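PDB 3P09: beta-lactamase from Francisella tularensis subsp. tularensis, which probably hydrolyses the amide bond of beta-lactam antibiotics to give substituted beta-amino acids, as a class A beta-lactamase associated with antibiotic resistance. Local coordinates for residues Y58-C63 against G256-N261; A121-D126 against K204-N209; I216-P221 against I273-A278. All coordinates share one frame; numbering follows the deposited sequence.

Contact 1: Y58-C63 against G256-N261; sequences YHFPIC and GILYTN
Phe60 and Thr260 bring the two backbones closest, their CA atoms 6.5 Å apart, yet the segments pair with different partners. Strand 60-61 bonds to strand 175-176 through Phe60 and Thr176, whereas 256-260 is the end of strand 253-260 in the main antiparallel sheet, where Leu258 pairs with Gly40. The link between them is therefore made by side chains. Phe60 carries most of it. With CG beside its own backbone N (chi1 -68°), its ring reaches toward strand 253-260 and lies between two partners. Leu258 CB sits over one face in a CH-pi contact, 3.8 Å from the ring centroid and 22° off the normal. Tyr58 CD1 rests on the opposite face, 3.5 Å above the plane and toward the rim, so that the Tyr58 ring meets Phe60 with its edge. The CE2 corner of the Phe60 ring also comes close to the strand backbone, 3.4 Å from Leu258 O. Thr260 divides its two branches: the methyl CG2 touches Phe60 CD2 at 3.5 Å, while OG1, turned anti to the backbone N (chi1 -167°), lies 3.7 Å from Pro61 CD and is hydrogen-bonded to Tyr236 O. Asn240 adds a polar bridge, its ND2 bonding Pro61 O and its OD1 weakly accepting from Tyr259 N. Two residues past Pro61, Cys63 forms a disulfide with Cys233. The whole is a buried seam of the class A beta-lactamase fold, packing the segment that leads into helix 66-80, where the sequence fits the family's SxxK motif, against the five-stranded sheet.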
ATOM      1  N   TYR A  58      11.994  -6.326  -9.248  1.00 19.10           N
ATOM      2  CA  TYR A  58      11.022  -6.658 -10.284  1.00 20.75           C
ATOM      3  C   TYR A  58       9.840  -5.689 -10.153  1.00 23.55           C
ATOM      4  O   TYR A  58       9.476  -5.307  -9.039  1.00 22.75           O
ATOM      5  CB  TYR A  58      10.530  -8.085 -10.080  1.00 21.73           C
ATOM      6  CG  TYR A  58       9.767  -8.670 -11.252  1.00 20.29           C
ATOM      7  CD1 TYR A  58       8.377  -8.603 -11.309  1.00 24.28           C
ATOM      8  CD2 TYR A  58      10.441  -9.312 -12.293  1.00 25.95           C
ATOM      9  CE1 TYR A  58       7.682  -9.159 -12.373  1.00 27.94           C
ATOM     10  CE2 TYR A  58       9.755  -9.861 -13.362  1.00 31.06           C
ATOM     11  CZ  TYR A  58       8.379  -9.780 -13.396  1.00 33.20           C
ATOM     12  OH  TYR A  58       7.692 -10.328 -14.452  1.00 33.65           O
ATOM     13  N   HIS A  59       9.246  -5.296 -11.277  1.00 18.96           N
ATOM     14  CA  HIS A  59       8.122  -4.359 -11.245  1.00 18.44           C
ATOM     15  C   HIS A  59       6.779  -5.095 -11.274  1.00 20.34           C
ATOM     16  O   HIS A  59       6.554  -5.975 -12.112  1.00 20.60           O
ATOM     17  CB  HIS A  59       8.201  -3.359 -12.410  1.00 19.94           C
ATOM     18  CG  HIS A  59       9.285  -2.335 -12.263  1.00 26.67           C
ATOM     19  ND1 HIS A  59       9.022  -1.010 -11.989  1.00 38.39           N
ATOM     20  CD2 HIS A  59      10.630  -2.435 -12.374  1.00 31.87           C
ATOM     21  CE1 HIS A  59      10.159  -0.341 -11.928  1.00 35.79           C
ATOM     22  NE2 HIS A  59      11.151  -1.184 -12.155  1.00 30.15           N
ATOM     23  N   PHE A  60       5.904  -4.708 -10.346  1.00 18.13           N
ATOM     24  CA  PHE A  60       4.599  -5.309 -10.130  1.00 16.67           C
ATOM     25  C   PHE A  60       3.521  -4.221 -10.218  1.00 16.80           C
ATOM     26  O   PHE A  60       3.733  -3.094  -9.792  1.00 19.00           O
ATOM     27  CB  PHE A  60       4.518  -5.872  -8.698  1.00 14.07           C
ATOM     28  CG  PHE A  60       5.423  -7.056  -8.435  1.00 18.02           C
ATOM     29  CD1 PHE A  60       6.774  -6.872  -8.162  1.00 20.10           C
ATOM     30  CD2 PHE A  60       4.907  -8.347  -8.433  1.00 19.55           C
ATOM     31  CE1 PHE A  60       7.603  -7.951  -7.905  1.00 17.33           C
ATOM     32  CE2 PHE A  60       5.727  -9.445  -8.182  1.00 17.65           C
ATOM     33  CZ  PHE A  60       7.079  -9.250  -7.919  1.00 19.22           C
ATOM     34  N   PRO A  61       2.333  -4.575 -10.718  1.00 19.42           N
ATOM     35  CA  PRO A  61       1.203  -3.634 -10.612  1.00 16.89           C
ATOM     36  C   PRO A  61       1.073  -3.116  -9.171  1.00 17.28           C
ATOM     37  O   PRO A  61       1.089  -3.918  -8.237  1.00 21.81           O
ATOM     38  CB  PRO A  61      -0.012  -4.509 -10.952  1.00 17.24           C
ATOM     39  CG  PRO A  61       0.559  -5.579 -11.870  1.00 21.51           C
ATOM     40  CD  PRO A  61       1.954  -5.863 -11.324  1.00 15.40           C
ATOM     41  N   ILE A  62       0.955  -1.805  -8.987  1.00 14.78           N
ATOM     42  CA  ILE A  62       0.838  -1.257  -7.637  1.00 13.67           C
ATOM     43  C   ILE A  62      -0.607  -1.356  -7.131  1.00 19.97           C
ATOM     44  O   ILE A  62      -0.844  -1.563  -5.948  1.00 18.50           O
ATOM     45  CB  ILE A  62       1.375   0.201  -7.554  1.00 21.33           C
ATOM     46  CG1 ILE A  62       1.513   0.639  -6.083  1.00 18.56           C
ATOM     47  CG2 ILE A  62       0.500   1.171  -8.353  1.00 18.32           C
ATOM     48  CD1 ILE A  62       2.141   2.040  -5.913  1.00 21.78           C
ATOM     49  N   CYS A  63      -1.574  -1.235  -8.034  1.00 20.86           N
ATOM     50  CA  CYS A  63      -2.977  -1.334  -7.642  1.00 18.61           C
ATOM     51  C   CYS A  63      -3.270  -0.319  -6.526  1.00 22.34           C
ATOM     52  O   CYS A  63      -2.674   0.758  -6.484  1.00 21.60           O
ATOM     53  CB  CYS A  63      -3.304  -2.767  -7.181  1.00 22.24           C
ATOM     54  SG  CYS A  63      -2.668  -4.082  -8.285  1.00 26.68           S
ATOM     55  N   GLY A 256       7.058  -5.588   2.422  1.00 18.55           N
ATOM     56  CA  GLY A 256       6.236  -5.530   1.218  1.00 18.68           C
ATOM     57  C   GLY A 256       6.241  -6.889   0.547  1.00 22.12           C
ATOM     58  O   GLY A 256       7.305  -7.487   0.382  1.00 20.04           O
ATOM     59  N   ILE A 257       5.058  -7.391   0.190  1.00 18.51           N
ATOM     60  CA  ILE A 257       4.932  -8.628  -0.580  1.00 16.08           C
ATOM     61  C   ILE A 257       4.006  -8.360  -1.763  1.00 20.86           C
ATOM     62  O   ILE A 257       2.840  -7.999  -1.570  1.00 21.23           O
ATOM     63  CB  ILE A 257       4.348  -9.775   0.272  1.00 14.32           C
ATOM     64  CG1 ILE A 257       5.198 -10.009   1.524  1.00 23.99           C
ATOM     65  CG2 ILE A 257       4.238 -11.038  -0.557  1.00 23.24           C
ATOM     66  CD1 ILE A 257       4.634 -11.068   2.464  1.00 24.39           C
ATOM     67  N   LEU A 258       4.538  -8.486  -2.981  1.00 17.37           N
ATOM     68  CA  LEU A 258       3.766  -8.205  -4.187  1.00 15.76           C
ATOM     69  C   LEU A 258       3.719  -9.482  -5.010  1.00 22.25           C
ATOM     70  O   LEU A 258       4.695 -10.240  -5.057  1.00 19.14           O
ATOM     71  CB  LEU A 258       4.407  -7.078  -5.002  1.00 15.03           C
ATOM     72  CG  LEU A 258       4.891  -5.867  -4.175  1.00 16.32           C
ATOM     73  CD1 LEU A 258       5.535  -4.826  -5.085  1.00 14.58           C
ATOM     74  CD2 LEU A 258       3.782  -5.220  -3.371  1.00 17.68           C
ATOM     75  N   TYR A 259       2.586  -9.739  -5.645  1.00 15.74           N
ATOM     76  CA  TYR A 259       2.451 -10.965  -6.419  1.00 19.96           C
ATOM     77  C   TYR A 259       1.744 -10.639  -7.718  1.00 19.85           C
ATOM     78  O   TYR A 259       0.771  -9.892  -7.715  1.00 19.50           O
ATOM     79  CB  TYR A 259       1.678 -12.050  -5.642  1.00 19.69           C
ATOM     80  CG  TYR A 259       1.371 -13.241  -6.508  1.00 21.08           C
ATOM     81  CD1 TYR A 259       2.374 -14.122  -6.874  1.00 20.61           C
ATOM     82  CD2 TYR A 259       0.081 -13.471  -6.995  1.00 18.01           C
ATOM     83  CE1 TYR A 259       2.111 -15.203  -7.708  1.00 21.01           C
ATOM     84  CE2 TYR A 259      -0.191 -14.561  -7.822  1.00 20.74           C
ATOM     85  CZ  TYR A 259       0.833 -15.421  -8.175  1.00 25.62           C
ATOM     86  OH  TYR A 259       0.593 -16.506  -9.000  1.00 27.92           O
ATOM     87  N   THR A 260       2.241 -11.181  -8.825  1.00 18.54           N
ATOM     88  CA  THR A 260       1.555 -11.022 -10.098  1.00 22.59           C
ATOM     89  C   THR A 260       1.883 -12.185 -11.022  1.00 24.72           C
ATOM     90  O   THR A 260       2.937 -12.821 -10.896  1.00 23.53           O
ATOM     91  CB  THR A 260       1.910  -9.665 -10.776  1.00 23.09           C
ATOM     92  OG1 THR A 260       0.999  -9.400 -11.849  1.00 21.00           O
ATOM     93  CG2 THR A 260       3.328  -9.671 -11.303  1.00 19.29           C
ATOM     94  N   ASN A 261       0.960 -12.485 -11.927  1.00 21.96           N
ATOM     95  CA  ASN A 261       1.208 -13.466 -12.983  1.00 20.75           C
ATOM     96  C   ASN A 261       1.132 -12.712 -14.294  1.00 23.24           C
ATOM     97  O   ASN A 261       0.050 -12.506 -14.834  1.00 23.52           O
ATOM     98  CB  ASN A 261       0.159 -14.594 -12.928  1.00 27.52           C
ATOM     99  CG  ASN A 261       0.368 -15.660 -14.001  1.00 29.85           C
ATOM    100  OD1 ASN A 261       1.180 -15.499 -14.917  1.00 25.97           O
ATOM    101  ND2 ASN A 261      -0.396 -16.754 -13.898  1.00 29.53           N
TER

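Contact 2: A121-D126 against K204-N209. With SO4 (sulfate ion), chain F.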
ATOM      1  N   ALA A 121     -10.543   6.841   4.902  1.00 16.61           N
ATOM      2  CA  ALA A 121     -11.275   6.112   3.874  1.00 15.45           C
ATOM      3  C   ALA A 121     -10.343   5.541   2.803  1.00 17.00           C
ATOM      4  O   ALA A 121     -10.502   4.385   2.400  1.00 18.76           O
ATOM      5  CB  ALA A 121     -12.298   7.023   3.221  1.00 15.25           C
ATOM      6  N   ALA A 122      -9.399   6.360   2.331  1.00 18.87           N
ATOM      7  CA  ALA A 122      -8.463   5.942   1.285  1.00 20.31           C
ATOM      8  C   ALA A 122      -7.595   4.775   1.738  1.00 19.11           C
ATOM      9  O   ALA A 122      -7.342   3.840   0.969  1.00 19.54           O
ATOM     10  CB  ALA A 122      -7.585   7.112   0.831  1.00 17.31           C
ATOM     11  N   ILE A 123      -7.134   4.826   2.984  1.00 18.20           N
ATOM     12  CA  ILE A 123      -6.309   3.740   3.517  1.00 16.29           C
ATOM     13  C   ILE A 123      -7.120   2.457   3.660  1.00 18.19           C
ATOM     14  O   ILE A 123      -6.592   1.355   3.545  1.00 17.42           O
ATOM     15  CB  ILE A 123      -5.683   4.128   4.863  1.00 21.16           C
ATOM     16  CG1 ILE A 123      -4.673   5.267   4.659  1.00 23.25           C
ATOM     17  CG2 ILE A 123      -5.034   2.922   5.523  1.00 20.90           C
ATOM     18  CD1 ILE A 123      -3.540   4.946   3.657  1.00 19.86           C
ATOM     19  N   LEU A 124      -8.415   2.611   3.899  1.00 18.58           N
ATOM     20  CA  LEU A 124      -9.327   1.484   3.879  1.00 20.74           C
ATOM     21  C   LEU A 124      -9.735   1.131   2.450  1.00 22.60           C
ATOM     22  O   LEU A 124     -10.637   0.316   2.239  1.00 19.80           O
ATOM     23  CB  LEU A 124     -10.567   1.777   4.726  1.00 21.36           C
ATOM     24  CG  LEU A 124     -10.464   1.272   6.164  1.00 21.10           C
ATOM     25  CD1 LEU A 124      -9.351   2.010   6.921  1.00 18.80           C
ATOM     26  CD2 LEU A 124     -11.802   1.417   6.865  1.00 22.51           C
ATOM     27  N   SER A 125      -9.067   1.759   1.485  1.00 17.92           N
ATOM     28  CA  SER A 125      -9.231   1.468   0.052  1.00 20.24           C
ATOM     29  C   SER A 125     -10.499   2.021  -0.648  1.00 23.41           C
ATOM     30  O   SER A 125     -10.853   1.596  -1.758  1.00 21.25           O
ATOM     31  CB  SER A 125      -9.037  -0.032  -0.251  1.00 23.09           C
ATOM     32  OG  SER A 125      -8.262  -0.184  -1.439  1.00 23.43           O
ATOM     33  N   ASP A 126     -11.150   2.984  -0.011  1.00 18.75           N
ATOM     34  CA  ASP A 126     -12.297   3.690  -0.592  1.00 15.47           C
ATOM     35  C   ASP A 126     -11.841   4.424  -1.863  1.00 17.42           C
ATOM     36  O   ASP A 126     -10.984   5.310  -1.809  1.00 21.42           O
ATOM     37  CB  ASP A 126     -12.825   4.686   0.461  1.00 15.16           C
ATOM     38  CG  ASP A 126     -14.178   5.286   0.091  1.00 18.50           C
ATOM     39  OD1 ASP A 126     -14.287   5.929  -0.979  1.00 22.56           O
ATOM     40  OD2 ASP A 126     -15.129   5.116   0.885  1.00 20.92           O
ATOM     41  N   LYS A 204      -1.511   5.368  12.587  1.00 18.30           N
ATOM     42  CA  LYS A 204      -2.859   5.035  13.045  1.00 18.95           C
ATOM     43  C   LYS A 204      -3.799   4.659  11.883  1.00 18.19           C
ATOM     44  O   LYS A 204      -4.573   3.704  11.988  1.00 19.04           O
ATOM     45  CB  LYS A 204      -3.438   6.164  13.908  1.00 25.27           C
ATOM     46  CG  LYS A 204      -4.814   5.878  14.519  1.00 29.63           C
ATOM     47  CD  LYS A 204      -4.815   4.602  15.361  1.00 33.97           C
ATOM     48  CE  LYS A 204      -5.994   4.549  16.337  1.00 31.35           C
ATOM     49  NZ  LYS A 204      -7.321   4.445  15.661  1.00 30.33           N
ATOM     50  N   TYR A 205      -3.735   5.391  10.772  1.00 19.00           N
ATOM     51  CA  TYR A 205      -4.544   5.017   9.604  1.00 14.54           C
ATOM     52  C   TYR A 205      -4.259   3.578   9.164  1.00 16.96           C
ATOM     53  O   TYR A 205      -5.170   2.796   8.874  1.00 17.42           O
ATOM     54  CB  TYR A 205      -4.231   5.893   8.391  1.00 15.76           C
ATOM     55  CG  TYR A 205      -4.613   7.356   8.438  1.00 19.24           C
ATOM     56  CD1 TYR A 205      -5.832   7.785   8.945  1.00 19.58           C
ATOM     57  CD2 TYR A 205      -3.745   8.309   7.910  1.00 12.10           C
ATOM     58  CE1 TYR A 205      -6.161   9.158   8.947  1.00 18.40           C
ATOM     59  CE2 TYR A 205      -4.057   9.655   7.904  1.00 21.19           C
ATOM     60  CZ  TYR A 205      -5.261  10.080   8.414  1.00 16.95           C
ATOM     61  OH  TYR A 205      -5.510  11.445   8.382  1.00 20.13           O
ATOM     62  N   LEU A 206      -2.979   3.251   9.049  1.00 17.07           N
ATOM     63  CA  LEU A 206      -2.568   1.930   8.582  1.00 18.14           C
ATOM     64  C   LEU A 206      -3.037   0.835   9.534  1.00 17.48           C
ATOM     65  O   LEU A 206      -3.440  -0.258   9.110  1.00 18.60           O
ATOM     66  CB  LEU A 206      -1.049   1.885   8.456  1.00 19.47           C
ATOM     67  CG  LEU A 206      -0.430   2.683   7.309  1.00 22.25           C
ATOM     68  CD1 LEU A 206       1.078   2.565   7.436  1.00 20.68           C
ATOM     69  CD2 LEU A 206      -0.917   2.185   5.945  1.00 21.55           C
ATOM     70  N   GLN A 207      -2.966   1.123  10.830  1.00 15.83           N
ATOM     71  CA  GLN A 207      -3.434   0.186  11.841  1.00 19.88           C
ATOM     72  C   GLN A 207      -4.951   0.015  11.859  1.00 24.03           C
ATOM     73  O   GLN A 207      -5.456  -1.029  12.281  1.00 20.68           O
ATOM     74  CB  GLN A 207      -2.934   0.600  13.232  1.00 21.06           C
ATOM     75  CG  GLN A 207      -1.404   0.484  13.379  1.00 17.97           C
ATOM     76  CD  GLN A 207      -0.925   0.921  14.741  1.00 22.07           C
ATOM     77  OE1 GLN A 207      -1.612   1.655  15.437  1.00 22.69           O
ATOM     78  NE2 GLN A 207       0.260   0.469  15.131  1.00 20.51           N
ATOM     79  N   ASP A 208      -5.676   1.038  11.420  1.00 20.35           N
ATOM     80  CA  ASP A 208      -7.136   0.960  11.353  1.00 20.12           C
ATOM     81  C   ASP A 208      -7.627   0.143  10.160  1.00 19.35           C
ATOM     82  O   ASP A 208      -8.807  -0.211  10.089  1.00 21.73           O
ATOM     83  CB  ASP A 208      -7.746   2.363  11.253  1.00 28.00           C
ATOM     84  CG  ASP A 208      -7.750   3.099  12.574  1.00 33.87           C
ATOM     85  OD1 ASP A 208      -7.492   2.464  13.624  1.00 26.84           O
ATOM     86  OD2 ASP A 208      -8.028   4.320  12.554  1.00 32.80           O
ATOM     87  N   ASN A 209      -6.746  -0.125   9.198  1.00 20.79           N
ATOM     88  CA  ASN A 209      -7.149  -0.831   7.985  1.00 21.01           C
ATOM     89  C   ASN A 209      -7.651  -2.249   8.256  1.00 25.68           C
ATOM     90  O   ASN A 209      -7.079  -2.963   9.063  1.00 24.26           O
ATOM     91  CB  ASN A 209      -5.995  -0.899   6.970  1.00 20.83           C
ATOM     92  CG  ASN A 209      -6.362  -1.699   5.732  1.00 25.00           C
ATOM     93  OD1 ASN A 209      -5.587  -2.539   5.255  1.00 26.54           O
ATOM     94  ND2 ASN A 209      -7.567  -1.468   5.222  1.00 15.96           N
TER
HETATM   95  S   SO4 F 288      -7.798  -3.554  -2.402  1.00 38.81           S
HETATM   96  O1  SO4 F 288      -8.125  -4.960  -2.313  1.00 46.44           O
HETATM   97  O2  SO4 F 288      -7.552  -3.176  -3.790  1.00 54.17           O
HETATM   98  O3  SO4 F 288      -8.920  -2.804  -1.887  1.00 46.41           O
HETATM   99  O4  SO4 F 288      -6.598  -3.289  -1.631  1.00 53.95           O
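Ile123 and Tyr205 meet at about a right angle inside the helical part of the class A beta-lactamase fold, where the last turn of helix 115-123 faces the last turn of helix 196-208. Ile123 CG1 presses on Tyr205 CB at 3.8 Å, and the ring beyond leads away from this meeting point, its OH hydrogen-bonded to Ser116 and Asn119. With CG1 of Ile123 next to the backbone N (chi1 -66°), the CG2 branch falls anti to that N and lies over the end of helix 196-208, 3.4 Å from Tyr205 O and 4.2 Å from Leu206 CD2. Phe68 and Val71 of helix 66-80 also pack on Ile123, so three helices converge on this side chain. Leu124 and Asn209 run alongside each other, pointing opposite ways, Leu124 CD1 settling 3.7 Å from Asn209 CA.

Beyond Ile123 the helix stops in a Schellman motif, with Asp126 N bonded to Ala121 O, Ser125 N to Ala122 O, and Ser125 at positive phi. That turn sends Ser125 out of the packing and places Asp126 as N-cap of helix 127-137. Ser125 fits the position of the family's second active-site motif: its O accepts from Lys67 NZ, and its hydroxyl is weakly bonded to Ser64 and Lys229. A sulfate, probably from the crystallisation liquor and also held by Thr230 and Thr232, receives a hydrogen bond from Ser125 OG to its O3 at 2.7 Å.

Contact 3: I216-P221 against I273-A278; sequences IAFSMP and IIQQAA
Ile216, Phe218, Ser219 and Met220 meet the C-terminal helix 271-289 of the class A beta-lactamase fold. They belong to the loop between helix 196-208 and strand 225-232, whose residues 216-218 turn helically, and together with the helix they help to cover one face of the antiparallel sheet. The apolar contacts gather round Ala278. Its CB, pointing toward the loop, is 3.9 Å from the backbone CA of Ile216 and the same distance from Ser219 CB. Ile274 CG2 adds a looser touch, 4.3 Å from Ile216 CG1. Ile257 of strand 253-260 lies against Ile216, Ile274 and Ala278 alike, closing this patch on the side of the sheet. Met220, a selenomethionine here, has a chain bent at chi2 and chi3, which brings its terminal methyl CE to 3.4 Å from Ala278 O.

An offset stack forms at the exposed end of the contact, where the Phe218 ring and the Gln275 amide lie nearly parallel, their planes 8° apart, with Gln275 CD 3.6 Å above one face and displaced toward the rim of the ring. Gln275 reaches there with its chain extended beyond CG, and its NE2 donates to Asn214 O, a bond that helps fix the rotation of the amide.

One polar bond joins the backbone of the helix to the loop between these zones. Ser219 points its CB at the helix, and its OG donates to Gln275 O at 2.7 Å, approaching at 120° to the C=O and 28° out of the carbonyl plane.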
ATOM      1  N   ILE A 216      -0.826 -10.472   4.925  1.00 19.17           N
ATOM      2  CA  ILE A 216       0.303 -10.578   5.860  1.00 16.83           C
ATOM      3  C   ILE A 216      -0.148 -10.870   7.295  1.00 25.17           C
ATOM      4  O   ILE A 216       0.424 -11.735   7.982  1.00 22.41           O
ATOM      5  CB  ILE A 216       1.166  -9.300   5.840  1.00 19.89           C
ATOM      6  CG1 ILE A 216       1.941  -9.212   4.517  1.00 25.02           C
ATOM      7  CG2 ILE A 216       2.105  -9.277   7.028  1.00 22.11           C
ATOM      8  CD1 ILE A 216       2.639  -7.868   4.269  1.00 19.33           C
ATOM      9  N   ALA A 217      -1.166 -10.143   7.746  1.00 25.64           N
ATOM     10  CA  ALA A 217      -1.651 -10.268   9.114  1.00 25.99           C
ATOM     11  C   ALA A 217      -2.014 -11.704   9.468  1.00 25.27           C
ATOM     12  O   ALA A 217      -1.843 -12.137  10.611  1.00 25.84           O
ATOM     13  CB  ALA A 217      -2.853  -9.341   9.347  1.00 26.61           C
ATOM     14  N   PHE A 218      -2.524 -12.432   8.478  1.00 20.31           N
ATOM     15  CA  PHE A 218      -2.974 -13.806   8.656  1.00 19.24           C
ATOM     16  C   PHE A 218      -1.867 -14.712   9.214  1.00 27.58           C
ATOM     17  O   PHE A 218      -2.144 -15.737   9.837  1.00 29.02           O
ATOM     18  CB  PHE A 218      -3.445 -14.330   7.297  1.00 24.22           C
ATOM     19  CG  PHE A 218      -4.033 -15.713   7.330  1.00 28.02           C
ATOM     20  CD1 PHE A 218      -3.227 -16.829   7.171  1.00 30.04           C
ATOM     21  CD2 PHE A 218      -5.399 -15.894   7.476  1.00 35.87           C
ATOM     22  CE1 PHE A 218      -3.774 -18.108   7.183  1.00 34.65           C
ATOM     23  CE2 PHE A 218      -5.947 -17.168   7.491  1.00 37.42           C
ATOM     24  CZ  PHE A 218      -5.132 -18.271   7.341  1.00 33.53           C
ATOM     25  N   SER A 219      -0.612 -14.331   8.991  1.00 24.25           N
ATOM     26  CA  SER A 219       0.503 -15.201   9.320  1.00 25.19           C
ATOM     27  C   SER A 219       1.419 -14.653  10.406  1.00 29.47           C
ATOM     28  O   SER A 219       2.379 -15.318  10.792  1.00 31.18           O
ATOM     29  CB  SER A 219       1.325 -15.505   8.064  1.00 26.54           C
ATOM     30  OG  SER A 219       0.531 -16.178   7.099  1.00 27.87           O
HETATM   31  N   MSE A 220       1.136 -13.444  10.876  1.00 27.77           N
HETATM   32  CA  MSE A 220       1.920 -12.823  11.937  1.00 29.22           C
HETATM   33  C   MSE A 220       1.559 -13.482  13.271  1.00 30.42           C
HETATM   34  O   MSE A 220       0.401 -13.838  13.507  1.00 29.68           O
HETATM   35  CB  MSE A 220       1.654 -11.300  12.003  1.00 37.57           C
HETATM   36  CG  MSE A 220       2.365 -10.400  10.928  1.00 21.50           C
HETATM   37 SE   MSE A 220       4.162 -10.965  10.581  0.78 48.70          SE
HETATM   38  CE  MSE A 220       3.831 -12.046   8.987  1.00 53.25           C
ATOM     39  N   PRO A 221       2.550 -13.655  14.157  1.00 23.69           N
ATOM     40  CA  PRO A 221       2.185 -14.054  15.520  1.00 32.40           C
ATOM     41  C   PRO A 221       1.181 -13.062  16.085  1.00 37.48           C
ATOM     42  O   PRO A 221       1.263 -11.866  15.805  1.00 37.66           O
ATOM     43  CB  PRO A 221       3.508 -13.968  16.277  1.00 34.79           C
ATOM     44  CG  PRO A 221       4.549 -14.152  15.225  1.00 32.13           C
ATOM     45  CD  PRO A 221       4.000 -13.461  14.007  1.00 22.76           C
ATOM     46  N   ILE A 273      -0.862 -17.230  -1.467  1.00 18.17           N
ATOM     47  CA  ILE A 273       0.575 -17.129  -1.651  1.00 21.60           C
ATOM     48  C   ILE A 273       1.177 -16.054  -0.737  1.00 26.16           C
ATOM     49  O   ILE A 273       2.269 -16.234  -0.195  1.00 22.74           O
ATOM     50  CB  ILE A 273       0.974 -16.902  -3.109  1.00 20.53           C
ATOM     51  CG1 ILE A 273       2.452 -17.251  -3.301  1.00 27.80           C
ATOM     52  CG2 ILE A 273       0.685 -15.456  -3.554  1.00 18.95           C
ATOM     53  CD1 ILE A 273       2.938 -17.070  -4.734  1.00 29.61           C
ATOM     54  N   ILE A 274       0.456 -14.950  -0.558  1.00 20.66           N
ATOM     55  CA  ILE A 274       0.875 -13.931   0.380  1.00 20.94           C
ATOM     56  C   ILE A 274       0.933 -14.534   1.792  1.00 19.96           C
ATOM     57  O   ILE A 274       1.896 -14.315   2.534  1.00 24.29           O
ATOM     58  CB  ILE A 274      -0.084 -12.710   0.387  1.00 23.73           C
ATOM     59  CG1 ILE A 274      -0.353 -12.217  -1.034  1.00 32.50           C
ATOM     60  CG2 ILE A 274       0.488 -11.587   1.252  1.00 20.75           C
ATOM     61  CD1 ILE A 274       0.859 -11.685  -1.730  1.00 28.38           C
ATOM     62  N   GLN A 275      -0.089 -15.294   2.165  1.00 20.54           N
ATOM     63  CA  GLN A 275      -0.096 -15.909   3.491  1.00 22.00           C
ATOM     64  C   GLN A 275       1.144 -16.762   3.704  1.00 24.24           C
ATOM     65  O   GLN A 275       1.797 -16.703   4.752  1.00 25.37           O
ATOM     66  CB  GLN A 275      -1.341 -16.768   3.684  1.00 26.08           C
ATOM     67  CG  GLN A 275      -2.622 -15.982   3.601  1.00 23.33           C
ATOM     68  CD  GLN A 275      -3.825 -16.882   3.573  1.00 28.69           C
ATOM     69  OE1 GLN A 275      -3.689 -18.105   3.554  1.00 28.44           O
ATOM     70  NE2 GLN A 275      -5.014 -16.290   3.566  1.00 27.65           N
ATOM     71  N   GLN A 276       1.475 -17.556   2.701  1.00 25.35           N
ATOM     72  CA  GLN A 276       2.561 -18.507   2.850  1.00 25.56           C
ATOM     73  C   GLN A 276       3.918 -17.801   2.865  1.00 25.66           C
ATOM     74  O   GLN A 276       4.793 -18.145   3.665  1.00 25.84           O
ATOM     75  CB  GLN A 276       2.467 -19.584   1.767  1.00 31.97           C
ATOM     76  CG  GLN A 276       1.266 -20.513   1.974  1.00 29.40           C
ATOM     77  CD  GLN A 276       0.910 -21.295   0.724  1.00 38.48           C
ATOM     78  OE1 GLN A 276       1.778 -21.870   0.066  1.00 33.44           O
ATOM     79  NE2 GLN A 276      -0.373 -21.309   0.383  1.00 36.47           N
ATOM     80  N   ALA A 277       4.079 -16.804   2.000  1.00 20.61           N
ATOM     81  CA  ALA A 277       5.293 -16.001   1.993  1.00 26.59           C
ATOM     82  C   ALA A 277       5.468 -15.300   3.331  1.00 25.20           C
ATOM     83  O   ALA A 277       6.568 -15.277   3.885  1.00 26.44           O
ATOM     84  CB  ALA A 277       5.266 -14.986   0.864  1.00 22.91           C
ATOM     85  N   ALA A 278       4.381 -14.737   3.854  1.00 19.34           N
ATOM     86  CA  ALA A 278       4.437 -14.027   5.136  1.00 23.07           C
ATOM     87  C   ALA A 278       4.800 -14.958   6.284  1.00 24.69           C
ATOM     88  O   ALA A 278       5.438 -14.548   7.251  1.00 28.04           O
ATOM     89  CB  ALA A 278       3.109 -13.315   5.422  1.00 21.97           C
TER

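How the contacts relate
Contacts 1 and 3 share the two sides of strand 253-260: Phe60 packs on one face of the sheet, the helix 271-289 layer on the other. Their centres are about 16 Å apart and they touch, Ile257 CG2 lying 3.6 Å from Ile274 CD1. Along the chain these two alternate in their segments. Contact 2 is nested within the loop that contact 1 closes, before contact 3 opens, and lies in the helical part, its centre about 20 Å from that of contact 1 and about 19 Å from that of contact 3, touching neither. Helix 66-80 starts just past Cys63 and packs on Ile123. This arrangement is consistent with a catalytic cleft set between the helical and sheet regions, as in class A beta-lactamases.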